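Long-range contacts in amidohydrolase 3 domain-containing protein (Pyrococcus horikoshii, PDB 3IGH), which probably hydrolyses carbon-nitrogen bonds other than peptide bonds, as a metal-dependent enzyme of the amidohydrolase family: residues D65-L70 / S206-N211; N230-V235 / T257-K262. All coordinates share one frame; numbering follows the deposited sequence.

Interaction 1 (D65-L70 / S206-N211); sequences DSHLHL and SFMSVN. With SO4 (sulfate ion), chain H; SO4 (sulfate ion), chain B.
M208 lies across the H67 imidazole at about a right angle: its CG stands 3.5 Å from the ring centroid and 7° off the normal, a CH-pi contact over one face. The bend at chi2 sets SD obliquely to the same ring; the one at chi3 turns CE toward H67 ND1. With CG of H67 anti to the backbone N (chi1 -177°), NE2 donates to O1 of the chain B sulfate at 3.0 Å, that oxygen lying in the ring plane, while ND1 pairs with E338; the imidazole is thus gripped at both nitrogens. H69 reaches the same oxygen weakly through NE2. Its ND1 makes a weak bond to M208 O, bent to 122°, and shares a water with that carbonyl. F207 is sandwiched: L70 CB sits 3.6 Å from its ring centroid on one face, V210 CG2 over the opposite one. The H67-x-H69 pair resembles the metal-binding HxH of amidohydrolases, although a sulfate is bound here. L68 pairs in parallel with F207, through L68 N to S206 O (3.0 Å) and M208 N to L68 O (2.9 Å). Helix 183-199 packs on L68 and L70, helix 212-223 on F207 and V210, and strand 256-264 brings K262 against H67 and M208.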
# COMPACT_ATOMS: atom_id res chain seq x y z
N ASP A 65 19.76 3.98 6.59
CA ASP A 65 20.57 2.77 6.44
C ASP A 65 20.01 2.00 5.25
O ASP A 65 18.94 1.43 5.34
CB ASP A 65 20.51 1.91 7.71
CG ASP A 65 21.54 0.78 7.70
OD1 ASP A 65 21.67 0.05 6.70
OD2 ASP A 65 22.20 0.57 8.74
N SER A 66 20.76 1.94 4.16
CA SER A 66 20.21 1.39 2.91
C SER A 66 20.23 -0.14 2.81
O SER A 66 19.85 -0.68 1.77
CB SER A 66 20.91 2.03 1.70
OG SER A 66 22.29 1.72 1.69
N HIS A 67 20.61 -0.83 3.88
CA HIS A 67 20.66 -2.31 3.85
C HIS A 67 20.81 -2.87 5.25
O HIS A 67 21.92 -2.91 5.79
CB HIS A 67 21.82 -2.79 2.95
CG HIS A 67 21.92 -4.28 2.79
ND1 HIS A 67 21.94 -4.87 1.55
CD2 HIS A 67 22.04 -5.28 3.69
CE1 HIS A 67 22.07 -6.18 1.69
NE2 HIS A 67 22.12 -6.46 2.98
N LEU A 68 19.71 -3.34 5.84
CA LEU A 68 19.79 -4.07 7.09
C LEU A 68 18.66 -5.09 7.22
O LEU A 68 17.77 -5.16 6.37
CB LEU A 68 19.83 -3.11 8.31
CG LEU A 68 18.83 -1.96 8.46
CD1 LEU A 68 17.38 -2.45 8.59
CD2 LEU A 68 19.22 -1.16 9.68
N HIS A 69 18.70 -5.86 8.30
CA HIS A 69 17.72 -6.89 8.57
C HIS A 69 17.04 -6.53 9.87
O HIS A 69 17.55 -6.81 10.95
CB HIS A 69 18.41 -8.25 8.70
CG HIS A 69 19.25 -8.62 7.52
ND1 HIS A 69 18.75 -9.30 6.44
CD2 HIS A 69 20.57 -8.41 7.27
CE1 HIS A 69 19.72 -9.49 5.55
NE2 HIS A 69 20.83 -8.96 6.03
N LEU A 70 15.87 -5.91 9.76
CA LEU A 70 15.13 -5.37 10.88
C LEU A 70 14.72 -6.48 11.85
O LEU A 70 14.86 -6.34 13.06
CB LEU A 70 13.90 -4.62 10.34
CG LEU A 70 13.42 -3.26 10.84
CD1 LEU A 70 14.54 -2.29 11.12
CD2 LEU A 70 12.47 -2.66 9.81
N SER A 206 16.31 0.44 4.24
CA SER A 206 15.89 -0.65 3.37
C SER A 206 16.06 -1.96 4.12
O SER A 206 17.17 -2.32 4.54
CB SER A 206 16.69 -0.72 2.07
OG SER A 206 16.58 0.48 1.32
N PHE A 207 14.94 -2.64 4.30
CA PHE A 207 14.89 -3.91 5.03
C PHE A 207 15.00 -5.00 3.97
O PHE A 207 14.10 -5.17 3.16
CB PHE A 207 13.57 -3.96 5.84
CG PHE A 207 13.30 -5.25 6.59
CD1 PHE A 207 14.24 -6.29 6.69
CD2 PHE A 207 12.08 -5.40 7.25
CE1 PHE A 207 13.93 -7.48 7.38
CE2 PHE A 207 11.76 -6.56 7.96
CZ PHE A 207 12.69 -7.60 8.02
N MET A 208 16.13 -5.70 3.98
CA MET A 208 16.44 -6.72 2.96
C MET A 208 16.03 -8.13 3.36
O MET A 208 16.16 -8.50 4.52
CB MET A 208 17.94 -6.71 2.69
CG MET A 208 18.51 -5.29 2.59
SD MET A 208 17.76 -4.37 1.22
CE MET A 208 18.34 -5.47 -0.05
N SER A 209 15.57 -8.90 2.37
CA SER A 209 15.07 -10.28 2.54
C SER A 209 13.92 -10.37 3.54
O SER A 209 13.97 -11.11 4.53
CB SER A 209 16.19 -11.28 2.85
OG SER A 209 17.12 -11.31 1.78
N VAL A 210 12.89 -9.58 3.27
CA VAL A 210 11.67 -9.65 4.07
C VAL A 210 10.96 -10.95 3.69
O VAL A 210 10.58 -11.13 2.52
CB VAL A 210 10.76 -8.41 3.78
CG1 VAL A 210 9.43 -8.50 4.52
CG2 VAL A 210 11.47 -7.13 4.14
N ASN A 211 10.80 -11.86 4.65
CA ASN A 211 10.09 -13.11 4.40
C ASN A 211 8.58 -12.96 4.66
O ASN A 211 8.09 -11.85 4.89
CB ASN A 211 10.71 -14.29 5.19
CG ASN A 211 10.62 -14.13 6.71
OD1 ASN A 211 9.70 -13.50 7.24
ND2 ASN A 211 11.60 -14.71 7.42
S SO4 H . 13.16 -17.22 5.03
O1 SO4 H . 13.46 -16.22 6.05
O2 SO4 H . 14.00 -18.39 5.22
O3 SO4 H . 11.76 -17.60 5.14
O4 SO4 H . 13.39 -16.65 3.71
S SO4 B . 23.32 -9.90 2.75
O1 SO4 B . 22.10 -9.44 3.38
O2 SO4 B . 24.46 -9.42 3.52
O3 SO4 B . 23.35 -11.36 2.79
O4 SO4 B . 23.40 -9.39 1.38
O HOH W 1 16.11 -10.34 7.06

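Interaction 2 (N230-V235 / T257-K262); sequences NVFAYV and TIAGVK. With SO4 (sulfate ion), chain B.
Two neighbouring parallel strands of the amidohydrolase TIM barrel meet here, and a beta bulge interrupts their ladder. The evidence for the bulge is a register that moves by one residue: F232 pairs with T257 and A233 with I258, but Y234 pairs with G260 and V235 with V261. At the step, A233 O accepts from two successive amides, A259 N at 3.0 Å and G260 N at 3.1 Å, both tilted out of the carbonyl plane. Regular bonding frames this point, with T257 N to V231 O before it and K262 N to V235 O after it. The short strand axes approach to 4.0 Å and make an angle of 31°.

The extra residue turns the A259 methyl toward the partner strand, where its CB lies at the edge of the F232 ring and 3.9 Å from F232 CB. The same methyl meets Y234 CE1 obliquely. T257 approaches F232 differently: its OG1 comes over one face, 3.4 Å from F232 CE1. G260 runs past one face of the Y234 ring, its N offset toward the rim and its CA 3.8 Å from Y234 CD2, while V261 O lies in the ring plane at the edge. The hydroxyl of Y234 bonds to D310 on the next strand, 310-315.

On the other face, V235 and V261 pack against L240 of helix 237-246, and I258 touches F251 of the second subunit. K262 leaves the ladder with CG anti to its N (chi1 171°) and bends at chi2 and chi4 to reach the chain B sulfate, where NZ donates to O4 at 2.8 Å.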
# COMPACT_ATOMS: atom_id res chain seq x y z
N ASN A 230 10.75 4.91 8.38
CA ASN A 230 10.45 4.55 7.00
C ASN A 230 11.11 3.22 6.65
O ASN A 230 12.30 3.02 6.90
CB ASN A 230 10.88 5.65 6.04
CG ASN A 230 10.29 7.00 6.40
OD1 ASN A 230 9.07 7.14 6.53
ND2 ASN A 230 11.15 8.01 6.57
N VAL A 231 10.32 2.30 6.11
CA VAL A 231 10.82 0.96 5.78
C VAL A 231 10.60 0.69 4.30
O VAL A 231 9.46 0.64 3.83
CB VAL A 231 10.12 -0.12 6.64
CG1 VAL A 231 10.61 -1.53 6.25
CG2 VAL A 231 10.33 0.13 8.14
N PHE A 232 11.69 0.49 3.57
CA PHE A 232 11.63 0.08 2.18
C PHE A 232 11.90 -1.43 2.12
O PHE A 232 13.05 -1.88 2.24
CB PHE A 232 12.60 0.92 1.32
CG PHE A 232 12.20 2.37 1.23
CD1 PHE A 232 11.50 2.84 0.11
CD2 PHE A 232 12.46 3.26 2.28
CE1 PHE A 232 11.08 4.17 0.03
CE2 PHE A 232 12.05 4.60 2.21
CZ PHE A 232 11.36 5.05 1.09
N ALA A 233 10.83 -2.21 1.96
CA ALA A 233 10.89 -3.67 2.05
C ALA A 233 11.38 -4.31 0.75
O ALA A 233 10.77 -4.15 -0.30
CB ALA A 233 9.54 -4.25 2.44
N TYR A 234 12.48 -5.04 0.85
CA TYR A 234 12.95 -5.86 -0.26
C TYR A 234 12.69 -7.31 0.11
O TYR A 234 13.35 -7.88 0.99
CB TYR A 234 14.43 -5.61 -0.55
CG TYR A 234 14.70 -4.31 -1.28
CD1 TYR A 234 14.59 -3.07 -0.63
CD2 TYR A 234 15.09 -4.31 -2.63
CE1 TYR A 234 14.84 -1.87 -1.31
CE2 TYR A 234 15.34 -3.11 -3.32
CZ TYR A 234 15.22 -1.90 -2.64
OH TYR A 234 15.47 -0.71 -3.28
N VAL A 235 11.71 -7.89 -0.57
CA VAL A 235 11.21 -9.21 -0.24
C VAL A 235 12.07 -10.35 -0.81
O VAL A 235 12.86 -10.16 -1.73
CB VAL A 235 9.73 -9.37 -0.68
CG1 VAL A 235 8.86 -8.23 -0.12
CG2 VAL A 235 9.61 -9.41 -2.21
N THR A 257 6.96 0.95 2.48
CA THR A 257 6.99 0.84 1.03
C THR A 257 7.29 -0.61 0.65
O THR A 257 8.29 -1.18 1.11
CB THR A 257 8.09 1.72 0.41
OG1 THR A 257 7.95 3.06 0.90
CG2 THR A 257 8.03 1.73 -1.13
N ILE A 258 6.43 -1.21 -0.17
CA ILE A 258 6.79 -2.47 -0.84
C ILE A 258 7.72 -2.03 -1.96
O ILE A 258 7.27 -1.42 -2.93
CB ILE A 258 5.53 -3.22 -1.38
CG1 ILE A 258 4.48 -3.37 -0.27
CG2 ILE A 258 5.92 -4.58 -1.99
CD1 ILE A 258 4.97 -4.06 1.02
N ALA A 259 9.01 -2.28 -1.79
CA ALA A 259 10.02 -1.61 -2.62
C ALA A 259 10.65 -2.50 -3.71
O ALA A 259 10.91 -2.03 -4.81
CB ALA A 259 11.14 -1.03 -1.72
N GLY A 260 10.92 -3.76 -3.40
CA GLY A 260 11.68 -4.58 -4.33
C GLY A 260 11.84 -6.03 -3.92
O GLY A 260 11.17 -6.50 -3.01
N VAL A 261 12.72 -6.73 -4.63
CA VAL A 261 13.10 -8.11 -4.31
C VAL A 261 14.61 -8.14 -4.06
O VAL A 261 15.36 -7.35 -4.65
CB VAL A 261 12.71 -9.09 -5.47
CG1 VAL A 261 13.50 -8.81 -6.75
CG2 VAL A 261 12.88 -10.56 -5.06
N LYS A 262 15.05 -9.06 -3.21
CA LYS A 262 16.46 -9.24 -2.93
C LYS A 262 16.96 -10.59 -3.46
O LYS A 262 16.39 -11.63 -3.16
CB LYS A 262 16.72 -9.09 -1.42
CG LYS A 262 18.14 -9.46 -0.95
CD LYS A 262 19.21 -8.60 -1.59
CE LYS A 262 20.60 -9.05 -1.14
NZ LYS A 262 20.83 -8.87 0.31
S SO4 B . 23.32 -9.90 2.75
O1 SO4 B . 22.10 -9.44 3.38
O2 SO4 B . 24.46 -9.42 3.52
O3 SO4 B . 23.35 -11.36 2.79
O4 SO4 B . 23.40 -9.39 1.38

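In the fold
From the N terminus, strand 58-68 leads into the first segment of interaction 1, and 135 intervening residues, including the sheet of strands 80-81 to 157-158, pass before S206-N211 closes that loop. Interaction 2 follows in series: N230-V235 opens it and, after 21 residues containing helix 237-246, T257-K262 closes it. The loops neither nest nor cross. Strands 202-210 and 230-235 are neighbours, and probable hydrogen bonds from Y234 N to F207 O and V210 N to Y234 O join the contacts, whose centres lie about 8 Å apart. Four consecutive barrel strands are thereby linked, and both contacts reach one sulfate, also held by H314 and H339.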